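Local coordinates for protein methyltransferase FkbM (Methylobacillus flagellatus KT, PDB 2PY6) that probably transfers a methyl group to an acceptor substrate through a Rossmann-like methyltransferase domain, at residues P172-L177 against T374-L379; D184-T189 against G393-T398; S213-R218 against R401-L406. All blocks are in the same frame, centred on the assembly; numbering follows the deposited sequence.

Contact 1: residues P172-L177 against T374-L379; sequences PAFQTL and TDLLDL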
loop_
_atom_site.group_PDB
_atom_site.type_symbol
_atom_site.label_atom_id
_atom_site.label_comp_id
_atom_site.label_asym_id
_atom_site.label_seq_id
_atom_site.Cartn_x
_atom_site.Cartn_y
_atom_site.Cartn_z
ATOM N N PRO A 172 -45.698 -20.812 1.559
ATOM C CA PRO A 172 -45.787 -22.089 2.287
ATOM C C PRO A 172 -44.605 -23.019 2.132
ATOM O O PRO A 172 -44.203 -23.659 3.122
ATOM C CB PRO A 172 -47.089 -22.719 1.742
ATOM C CG PRO A 172 -47.924 -21.522 1.349
ATOM C CD PRO A 172 -46.901 -20.596 0.716
ATOM N N ALA A 173 -44.026 -23.097 0.939
ATOM C CA ALA A 173 -42.859 -23.954 0.731
ATOM C C ALA A 173 -41.665 -23.487 1.598
ATOM O O ALA A 173 -40.912 -24.303 2.146
ATOM C CB ALA A 173 -42.477 -23.970 -0.721
ATOM N N PHE A 174 -41.478 -22.173 1.716
ATOM C CA PHE A 174 -40.451 -21.675 2.636
ATOM C C PHE A 174 -40.766 -21.969 4.113
ATOM O O PHE A 174 -39.860 -22.244 4.885
ATOM C CB PHE A 174 -40.164 -20.193 2.422
ATOM C CG PHE A 174 -39.342 -19.906 1.192
ATOM C CD1 PHE A 174 -38.062 -20.401 1.089
ATOM C CD2 PHE A 174 -39.821 -19.082 0.193
ATOM C CE1 PHE A 174 -37.297 -20.131 -0.020
ATOM C CE2 PHE A 174 -39.071 -18.812 -0.902
ATOM C CZ PHE A 174 -37.804 -19.349 -1.013
ATOM N N GLN A 175 -42.032 -21.897 4.512
ATOM C CA GLN A 175 -42.419 -22.247 5.878
ATOM C C GLN A 175 -42.158 -23.730 6.147
ATOM O O GLN A 175 -41.752 -24.108 7.250
ATOM C CB GLN A 175 -43.891 -21.911 6.118
ATOM C CG GLN A 175 -44.173 -20.432 6.016
ATOM C CD GLN A 175 -45.608 -20.103 6.336
ATOM O OE1 GLN A 175 -46.539 -20.513 5.624
ATOM N NE2 GLN A 175 -45.803 -19.340 7.407
ATOM N N THR A 176 -42.415 -24.557 5.132
ATOM C CA THR A 176 -42.120 -25.989 5.187
ATOM C C THR A 176 -40.603 -26.239 5.307
ATOM O O THR A 176 -40.196 -27.079 6.087
ATOM C CB THR A 176 -42.739 -26.766 3.997
ATOM O OG1 THR A 176 -44.158 -26.639 4.042
ATOM C CG2 THR A 176 -42.385 -28.228 4.055
ATOM N N LEU A 177 -39.778 -25.523 4.544
ATOM C CA LEU A 177 -38.327 -25.621 4.723
ATOM C C LEU A 177 -37.922 -25.243 6.165
ATOM O O LEU A 177 -37.148 -25.949 6.792
ATOM C CB LEU A 177 -37.594 -24.738 3.722
ATOM C CG LEU A 177 -36.067 -24.732 3.729
ATOM C CD1 LEU A 177 -35.516 -26.143 3.620
ATOM C CD2 LEU A 177 -35.532 -23.869 2.587
ATOM N N THR A 374 -34.805 -19.684 -6.227
ATOM C CA THR A 374 -35.442 -20.997 -6.060
ATOM C C THR A 374 -34.533 -22.101 -5.462
ATOM O O THR A 374 -35.016 -23.156 -5.041
ATOM C CB THR A 374 -35.941 -21.493 -7.475
ATOM O OG1 THR A 374 -34.857 -21.430 -8.417
ATOM C CG2 THR A 374 -37.088 -20.619 -8.034
ATOM N N ASP A 375 -33.228 -21.864 -5.416
ATOM C CA ASP A 375 -32.321 -22.904 -4.973
ATOM C C ASP A 375 -32.502 -23.471 -3.552
ATOM O O ASP A 375 -32.342 -24.654 -3.394
ATOM C CB ASP A 375 -30.866 -22.529 -5.262
ATOM C CG ASP A 375 -30.460 -22.852 -6.709
ATOM O OD1 ASP A 375 -31.218 -23.529 -7.482
ATOM O OD2 ASP A 375 -29.348 -22.466 -7.057
ATOM N N LEU A 376 -32.888 -22.669 -2.571
ATOM C CA LEU A 376 -33.089 -23.172 -1.218
ATOM C C LEU A 376 -34.142 -24.264 -1.205
ATOM O O LEU A 376 -33.987 -25.286 -0.526
ATOM C CB LEU A 376 -33.472 -22.043 -0.264
ATOM C CG LEU A 376 -32.338 -21.115 0.199
ATOM C CD1 LEU A 376 -32.898 -19.812 0.711
ATOM C CD2 LEU A 376 -31.495 -21.829 1.271
ATOM N N LEU A 377 -35.189 -24.087 -2.004
ATOM C CA LEU A 377 -36.243 -25.085 -2.073
ATOM C C LEU A 377 -35.885 -26.202 -3.031
ATOM O O LEU A 377 -35.956 -27.358 -2.686
ATOM C CB LEU A 377 -37.557 -24.427 -2.519
ATOM C CG LEU A 377 -38.100 -23.393 -1.546
ATOM C CD1 LEU A 377 -39.187 -22.594 -2.207
ATOM C CD2 LEU A 377 -38.586 -24.054 -0.275
ATOM N N ASP A 378 -35.460 -25.856 -4.232
ATOM C CA ASP A 378 -35.183 -26.860 -5.272
ATOM C C ASP A 378 -34.078 -27.863 -4.975
ATOM O O ASP A 378 -34.236 -29.033 -5.217
ATOM C CB ASP A 378 -34.881 -26.154 -6.582
ATOM C CG ASP A 378 -36.121 -25.456 -7.168
ATOM O OD1 ASP A 378 -37.237 -25.576 -6.608
ATOM O OD2 ASP A 378 -35.976 -24.782 -8.207
ATOM N N LEU A 379 -32.959 -27.380 -4.467
ATOM C CA LEU A 379 -31.844 -28.231 -4.142
ATOM C C LEU A 379 -32.175 -29.129 -2.958
ATOM O O LEU A 379 -31.890 -30.306 -2.999
ATOM C CB LEU A 379 -30.591 -27.391 -3.859
ATOM C CG LEU A 379 -30.128 -26.429 -4.969
ATOM C CD1 LEU A 379 -28.966 -25.617 -4.496
ATOM C CD2 LEU A 379 -29.724 -27.151 -6.238
#
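Leu377 packs over Phe174 where two helices of the chain meet. Helix 375-386 follows strand 364-368 of the Rossmann-like methyltransferase sheet in the chain and leads on to the edge strand 392-396; helix 171-180 packs across it. The segment axes approach to 10.3 Å at an angle of 68°, a steep crossing, consistent with the small number of residues that touch, the nearest CA atoms being those of Leu177 and Leu377, 7.1 Å apart.

The aromatic interaction is a CH-pi contact. Leu377 CD1 stands 3.8 Å from the centroid of the Phe174 ring and only 15° off its normal, so the methyl comes down on one face, displaced somewhat toward the rim. The Leu376 side chain meets the same ring differently: its CB sits near the ring plane, at the edge next to CE1. Phe174 gets there because its CG lies anti to the carbonyl carbon (chi1 -75°), and this brings a side chain rooted on the flank of its helix across to the leucines.

Aliphatic packing fills in around the ring. Ala173 CB is 3.9 Å from Leu377 CD1, and Leu177 CD2 is 4.0 Å from Leu376 CB, those two leucines crossing nearly at right angles. Leu190 of helix 184-199 touches both Leu177 and Leu376, while Leu194 of that helix and Phe23 of helix 19-32 pack on Phe174.

The third kind of contact sets methyls against carbonyl oxygens already engaged in backbone or side-chain bonds. Leu376 O, hydrogen-bonded to Thr380 OG1, lies 3.8 Å from Leu177 CD2. Ala173 O, which accepts the helical bond from Leu177 N, has Leu377 CD2 at 3.4 Å.

Contact 2: residues D184-T189 against G393-T398; sequences DYSVQT and GLRHHT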
loop_
_atom_site.group_PDB
_atom_site.type_symbol
_atom_site.label_atom_id
_atom_site.label_comp_id
_atom_site.label_asym_id
_atom_site.label_seq_id
_atom_site.Cartn_x
_atom_site.Cartn_y
_atom_site.Cartn_z
ATOM N N ASP A 184 -32.349 -24.016 15.489
ATOM C CA ASP A 184 -32.946 -22.703 15.514
ATOM C C ASP A 184 -32.160 -21.648 14.760
ATOM O O ASP A 184 -32.747 -20.764 14.141
ATOM C CB ASP A 184 -33.155 -22.245 16.958
ATOM C CG ASP A 184 -34.146 -23.136 17.739
ATOM O OD1 ASP A 184 -35.192 -23.538 17.196
ATOM O OD2 ASP A 184 -33.901 -23.384 18.939
ATOM N N TYR A 185 -30.840 -21.701 14.806
ATOM C CA TYR A 185 -30.027 -20.701 14.112
ATOM C C TYR A 185 -30.154 -20.772 12.552
ATOM O O TYR A 185 -30.095 -19.766 11.833
ATOM C CB TYR A 185 -28.564 -20.796 14.636
ATOM C CG TYR A 185 -27.617 -19.736 14.106
ATOM C CD1 TYR A 185 -28.046 -18.428 13.868
ATOM C CD2 TYR A 185 -26.278 -20.014 13.928
ATOM C CE1 TYR A 185 -27.166 -17.441 13.408
ATOM C CE2 TYR A 185 -25.396 -19.032 13.471
ATOM C CZ TYR A 185 -25.855 -17.742 13.213
ATOM O OH TYR A 185 -24.983 -16.766 12.787
ATOM N N SER A 186 -30.350 -21.979 12.042
ATOM C CA SER A 186 -30.626 -22.187 10.641
ATOM C C SER A 186 -31.956 -21.562 10.283
ATOM O O SER A 186 -32.097 -20.942 9.224
ATOM C CB SER A 186 -30.680 -23.674 10.333
ATOM O OG SER A 186 -29.385 -24.197 10.279
ATOM N N VAL A 187 -32.951 -21.733 11.152
ATOM C CA VAL A 187 -34.267 -21.134 10.927
ATOM C C VAL A 187 -34.110 -19.609 10.946
ATOM O O VAL A 187 -34.567 -18.907 10.049
ATOM C CB VAL A 187 -35.306 -21.597 11.968
ATOM C CG1 VAL A 187 -36.598 -20.828 11.800
ATOM C CG2 VAL A 187 -35.555 -23.096 11.844
ATOM N N GLN A 188 -33.439 -19.076 11.945
ATOM C CA GLN A 188 -33.249 -17.625 11.966
ATOM C C GLN A 188 -32.533 -17.155 10.678
ATOM O O GLN A 188 -32.897 -16.134 10.063
ATOM C CB GLN A 188 -32.488 -17.193 13.208
ATOM C CG GLN A 188 -32.659 -15.671 13.525
ATOM C CD GLN A 188 -31.647 -15.182 14.541
ATOM O OE1 GLN A 188 -30.511 -15.700 14.624
ATOM N NE2 GLN A 188 -32.045 -14.187 15.331
ATOM N N THR A 189 -31.522 -17.905 10.265
ATOM C CA THR A 189 -30.784 -17.578 9.051
ATOM C C THR A 189 -31.707 -17.602 7.842
ATOM O O THR A 189 -31.681 -16.660 7.029
ATOM C CB THR A 189 -29.613 -18.525 8.870
ATOM O OG1 THR A 189 -28.709 -18.368 9.977
ATOM C CG2 THR A 189 -28.899 -18.266 7.556
ATOM N N GLY A 393 -29.074 -27.929 7.685
ATOM C CA GLY A 393 -28.767 -26.643 8.336
ATOM C C GLY A 393 -28.534 -25.595 7.268
ATOM O O GLY A 393 -28.476 -25.922 6.067
ATOM N N LEU A 394 -28.385 -24.333 7.701
ATOM C CA LEU A 394 -28.145 -23.247 6.780
ATOM C C LEU A 394 -27.368 -22.154 7.480
ATOM O O LEU A 394 -27.746 -21.736 8.553
ATOM C CB LEU A 394 -29.484 -22.676 6.315
ATOM C CG LEU A 394 -29.510 -21.545 5.286
ATOM C CD1 LEU A 394 -29.128 -22.082 3.892
ATOM C CD2 LEU A 394 -30.933 -20.955 5.255
ATOM N N ARG A 395 -26.283 -21.697 6.873
ATOM C CA ARG A 395 -25.523 -20.546 7.405
ATOM C C ARG A 395 -25.279 -19.557 6.268
ATOM O O ARG A 395 -25.203 -19.955 5.117
ATOM C CB ARG A 395 -24.155 -20.943 7.991
ATOM C CG ARG A 395 -24.197 -21.817 9.228
ATOM C CD ARG A 395 -24.777 -21.122 10.458
ATOM N NE ARG A 395 -24.902 -22.064 11.577
ATOM C CZ ARG A 395 -25.984 -22.767 11.912
ATOM N NH1 ARG A 395 -27.124 -22.691 11.252
ATOM N NH2 ARG A 395 -25.924 -23.569 12.950
ATOM N N HIS A 396 -25.121 -18.278 6.622
ATOM C CA HIS A 396 -24.809 -17.244 5.669
ATOM C C HIS A 396 -23.410 -16.747 5.999
ATOM O O HIS A 396 -23.188 -16.296 7.102
ATOM C CB HIS A 396 -25.812 -16.107 5.727
ATOM C CG HIS A 396 -25.517 -15.048 4.722
ATOM N ND1 HIS A 396 -25.836 -15.194 3.390
ATOM C CD2 HIS A 396 -24.833 -13.887 4.819
ATOM C CE1 HIS A 396 -25.404 -14.144 2.718
ATOM N NE2 HIS A 396 -24.787 -13.338 3.558
ATOM N N HIS A 397 -22.486 -16.789 5.036
ATOM C CA HIS A 397 -21.068 -16.519 5.317
ATOM C C HIS A 397 -20.341 -15.269 4.747
ATOM O O HIS A 397 -19.106 -15.272 4.685
ATOM C CB HIS A 397 -20.239 -17.722 4.914
ATOM C CG HIS A 397 -20.555 -18.971 5.648
ATOM N ND1 HIS A 397 -19.886 -19.348 6.791
ATOM C CD2 HIS A 397 -21.440 -19.966 5.381
ATOM C CE1 HIS A 397 -20.356 -20.518 7.210
ATOM N NE2 HIS A 397 -21.284 -20.923 6.361
ATOM N N THR A 398 -21.061 -14.239 4.325
ATOM C CA THR A 398 -20.431 -12.974 3.951
ATOM C C THR A 398 -21.280 -11.833 4.523
ATOM O O THR A 398 -22.409 -12.059 4.941
ATOM C CB THR A 398 -20.302 -12.756 2.388
ATOM O OG1 THR A 398 -21.601 -12.679 1.782
ATOM C CG2 THR A 398 -19.482 -13.840 1.719
HETATM O O HOH W 1 -26.068 -17.709 9.241
#
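One face of the Arg395 guanidinium carries Tyr185, whose CD2 lies 3.3 Å above the plane and over its centre; Ser186 OG sits at the guanidinium edge. The two flat groups are inclined at 46°, so the tyrosine brings its CD2-CE2 side down on the arginine, CD2 lying nearest, instead of stacking flat. The Tyr185 ring also stacks on Tyr185 of the second subunit, and its OH is bonded to Val208 O.

At the edge, Arg395 NH1 gives a weak, bent bond to Ser186 OG and a straighter one (151°) to Leu394 O at 2.9 Å, the oxygen lying in the guanidinium plane although the nitrogen stands above the carbonyl plane. A bend at chi2 folds the arginine back along its own strand to allow this. Asp183 links the groups further, as its carboxylate makes a salt bridge to Arg395 NH2 and a hydrogen bond to Ser186 OG.

Strand 392-396 is the outermost strand of the Rossmann-like sheet, and the first turns of helix 184-199 pack on it at 54° between segment axes. Ser186 OG also accepts from the strand backbone, Leu394 N donating to it over 2.8 Å. One turn later, Thr189 CG2 rests 4.0 Å from Leu394 CG. A water donates to Thr189 OG1 at 2.8 Å and accepts from His396 N at 2.8 Å.

Contact 3: residues S213-R218 against R401-L406; sequences STLYFR and RWDTCL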
loop_
_atom_site.group_PDB
_atom_site.type_symbol
_atom_site.label_atom_id
_atom_site.label_comp_id
_atom_site.label_asym_id
_atom_site.label_seq_id
_atom_site.Cartn_x
_atom_site.Cartn_y
_atom_site.Cartn_z
ATOM N N SER A 213 -14.334 -16.862 6.166
ATOM C CA SER A 213 -13.352 -17.887 6.615
ATOM C C SER A 213 -13.921 -19.166 7.236
ATOM O O SER A 213 -13.217 -20.159 7.394
ATOM C CB SER A 213 -12.381 -17.281 7.630
ATOM O OG SER A 213 -13.031 -16.949 8.853
ATOM N N THR A 214 -15.195 -19.155 7.597
ATOM C CA THR A 214 -15.837 -20.300 8.200
ATOM C C THR A 214 -16.710 -21.080 7.226
ATOM O O THR A 214 -17.321 -22.076 7.609
ATOM C CB THR A 214 -16.691 -19.822 9.432
ATOM O OG1 THR A 214 -17.794 -19.016 9.004
ATOM C CG2 THR A 214 -15.839 -19.036 10.358
ATOM N N LEU A 215 -16.758 -20.639 5.962
ATOM C CA LEU A 215 -17.573 -21.312 4.964
ATOM C C LEU A 215 -17.106 -22.754 4.793
ATOM O O LEU A 215 -15.931 -22.970 4.659
ATOM C CB LEU A 215 -17.463 -20.550 3.628
ATOM C CG LEU A 215 -18.267 -20.963 2.392
ATOM C CD1 LEU A 215 -19.776 -20.871 2.555
ATOM C CD2 LEU A 215 -17.813 -20.051 1.281
ATOM N N TYR A 216 -18.053 -23.689 4.847
ATOM C CA TYR A 216 -17.923 -25.142 4.637
ATOM C C TYR A 216 -17.306 -25.938 5.755
ATOM O O TYR A 216 -17.824 -26.990 6.085
ATOM C CB TYR A 216 -17.144 -25.513 3.347
ATOM C CG TYR A 216 -17.542 -24.756 2.108
ATOM C CD1 TYR A 216 -18.869 -24.727 1.665
ATOM C CD2 TYR A 216 -16.585 -24.127 1.332
ATOM C CE1 TYR A 216 -19.220 -24.046 0.495
ATOM C CE2 TYR A 216 -16.940 -23.418 0.179
ATOM C CZ TYR A 216 -18.240 -23.381 -0.236
ATOM O OH TYR A 216 -18.559 -22.661 -1.384
ATOM N N PHE A 217 -16.174 -25.444 6.290
ATOM C CA PHE A 217 -15.340 -26.180 7.228
ATOM C C PHE A 217 -15.508 -25.815 8.691
ATOM O O PHE A 217 -15.166 -26.633 9.544
ATOM C CB PHE A 217 -13.877 -26.038 6.795
ATOM C CG PHE A 217 -13.619 -26.572 5.401
ATOM C CD1 PHE A 217 -13.640 -27.946 5.157
ATOM C CD2 PHE A 217 -13.426 -25.711 4.337
ATOM C CE1 PHE A 217 -13.460 -28.463 3.866
ATOM C CE2 PHE A 217 -13.240 -26.207 3.043
ATOM C CZ PHE A 217 -13.250 -27.595 2.813
ATOM N N ARG A 218 -16.040 -24.602 8.962
ATOM C CA ARG A 218 -16.261 -24.091 10.317
ATOM C C ARG A 218 -17.669 -23.628 10.525
ATOM O O ARG A 218 -17.856 -22.688 11.270
ATOM C CB ARG A 218 -15.213 -22.984 10.665
ATOM C CG ARG A 218 -13.866 -23.568 10.352
ATOM C CD ARG A 218 -12.582 -22.977 10.757
ATOM N NE ARG A 218 -12.172 -21.936 9.889
ATOM C CZ ARG A 218 -10.939 -21.458 9.770
ATOM N NH1 ARG A 218 -9.896 -21.908 10.449
ATOM N NH2 ARG A 218 -10.755 -20.491 8.907
ATOM N N ARG A 401 -24.673 -10.577 -0.123
ATOM C CA ARG A 401 -25.658 -11.619 -0.470
ATOM C C ARG A 401 -25.065 -12.945 -0.912
ATOM O O ARG A 401 -25.768 -13.935 -1.084
ATOM C CB ARG A 401 -26.728 -11.066 -1.441
ATOM C CG ARG A 401 -26.256 -10.412 -2.697
ATOM C CD ARG A 401 -27.378 -9.675 -3.397
ATOM N NE ARG A 401 -28.372 -10.571 -3.972
ATOM C CZ ARG A 401 -29.431 -10.164 -4.665
ATOM N NH1 ARG A 401 -29.640 -8.876 -4.876
ATOM N NH2 ARG A 401 -30.269 -11.064 -5.162
ATOM N N TRP A 402 -23.746 -13.009 -0.960
ATOM C CA TRP A 402 -23.050 -14.209 -1.387
ATOM C C TRP A 402 -22.818 -15.173 -0.221
ATOM O O TRP A 402 -22.662 -14.772 0.921
ATOM C CB TRP A 402 -21.670 -13.848 -1.955
ATOM C CG TRP A 402 -21.606 -12.495 -2.618
ATOM C CD1 TRP A 402 -20.764 -11.453 -2.295
ATOM C CD2 TRP A 402 -22.473 -12.002 -3.652
ATOM N NE1 TRP A 402 -21.019 -10.375 -3.105
ATOM C CE2 TRP A 402 -22.067 -10.680 -3.940
ATOM C CE3 TRP A 402 -23.535 -12.560 -4.374
ATOM C CZ2 TRP A 402 -22.687 -9.909 -4.915
ATOM C CZ3 TRP A 402 -24.146 -11.792 -5.353
ATOM C CH2 TRP A 402 -23.725 -10.480 -5.606
ATOM N N ASP A 403 -22.774 -16.445 -0.575
ATOM C CA ASP A 403 -22.414 -17.554 0.271
ATOM C C ASP A 403 -23.340 -17.922 1.411
ATOM O O ASP A 403 -22.901 -18.214 2.520
ATOM C CB ASP A 403 -20.939 -17.454 0.707
ATOM C CG ASP A 403 -19.968 -17.456 -0.496
ATOM O OD1 ASP A 403 -19.999 -18.417 -1.334
ATOM O OD2 ASP A 403 -19.151 -16.518 -0.548
ATOM N N THR A 404 -24.622 -17.929 1.080
ATOM C CA THR A 404 -25.614 -18.576 1.877
ATOM C C THR A 404 -25.367 -20.038 1.472
ATOM O O THR A 404 -25.269 -20.334 0.301
ATOM C CB THR A 404 -27.029 -18.110 1.480
ATOM O OG1 THR A 404 -27.121 -16.700 1.682
ATOM C CG2 THR A 404 -28.059 -18.796 2.306
ATOM N N CYS A 405 -25.196 -20.930 2.438
ATOM C CA CYS A 405 -24.853 -22.293 2.171
ATOM C C CYS A 405 -25.700 -23.278 2.954
ATOM O O CYS A 405 -25.858 -23.136 4.151
ATOM C CB CYS A 405 -23.381 -22.481 2.589
ATOM S SG CYS A 405 -22.669 -24.064 2.139
ATOM N N LEU A 406 -26.206 -24.300 2.277
ATOM C CA LEU A 406 -26.967 -25.382 2.900
ATOM C C LEU A 406 -25.994 -26.437 3.349
ATOM O O LEU A 406 -25.026 -26.699 2.652
ATOM C CB LEU A 406 -27.902 -26.045 1.901
ATOM C CG LEU A 406 -29.181 -25.300 1.534
ATOM C CD1 LEU A 406 -29.670 -25.610 0.146
ATOM C CD2 LEU A 406 -30.239 -25.582 2.623
#
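Cys405 meets the loop 213-218 through two side chains, Leu215 and Tyr216, and with Asp403 beside them these form the packed part of the contact. The sulfur approaches the tyrosine at its edge: Cys405 SG is 3.8 Å from Tyr216 CE1 and lies 74° off the normal at the centroid, a sulfur-aromatic contact near the ring plane. Leu215 CG covers one face of that ring, 3.4 Å above it. With CG anti to the backbone N (chi1 -177°), the leucine extends toward the strand, and Leu215 CD1 reaches Cys405 CB at 3.9 Å. Leu215 CD2 lies 3.8 Å from Asp403 OD1, a methyl beside a carboxylate.

The looser side is marked by Tyr216 OH, which remains 4.5 Å from Asp403 OD1, and by Leu215, which is partly exposed, whereas Tyr216, Asp403 and Cys405 are buried. The backbones stay well apart, 7.7 Å between the CA atoms of Leu215 and Asp403.

Tyr216 N bonds to Tyr407 OH, and the tyrosine side chain touches Ser240 and Asp342. The loop packs beside the beginning of strand 404-408, which runs antiparallel between strand 364-368 and edge strand 392-396, the hallmark of the class I methyltransferase fold.

Overall arrangement
All three contacts are largely buried, yet their settings differ. Contact 1, its centre about 17 Å from that of the chain, is the farthest out, joins helix to helix by apolar packing and touches no other subunit. Contact 2 rests on strand 392-396 and contact 3 on its neighbour 404-408, their centres about 14 and 10 Å from the chain centre, and both reach the second subunit. Contact 2 is the polar one, built on a serine, an arginine and a water; contact 3 combines sulfur, ring and aliphatic carbon. Among their links is a probable backbone hydrogen bond between Arg395 O and Cys405 N, 2.9 Å. Leu376 of contact 1 packs on Leu394 and Leu406, tying helix 375-386 to both strands.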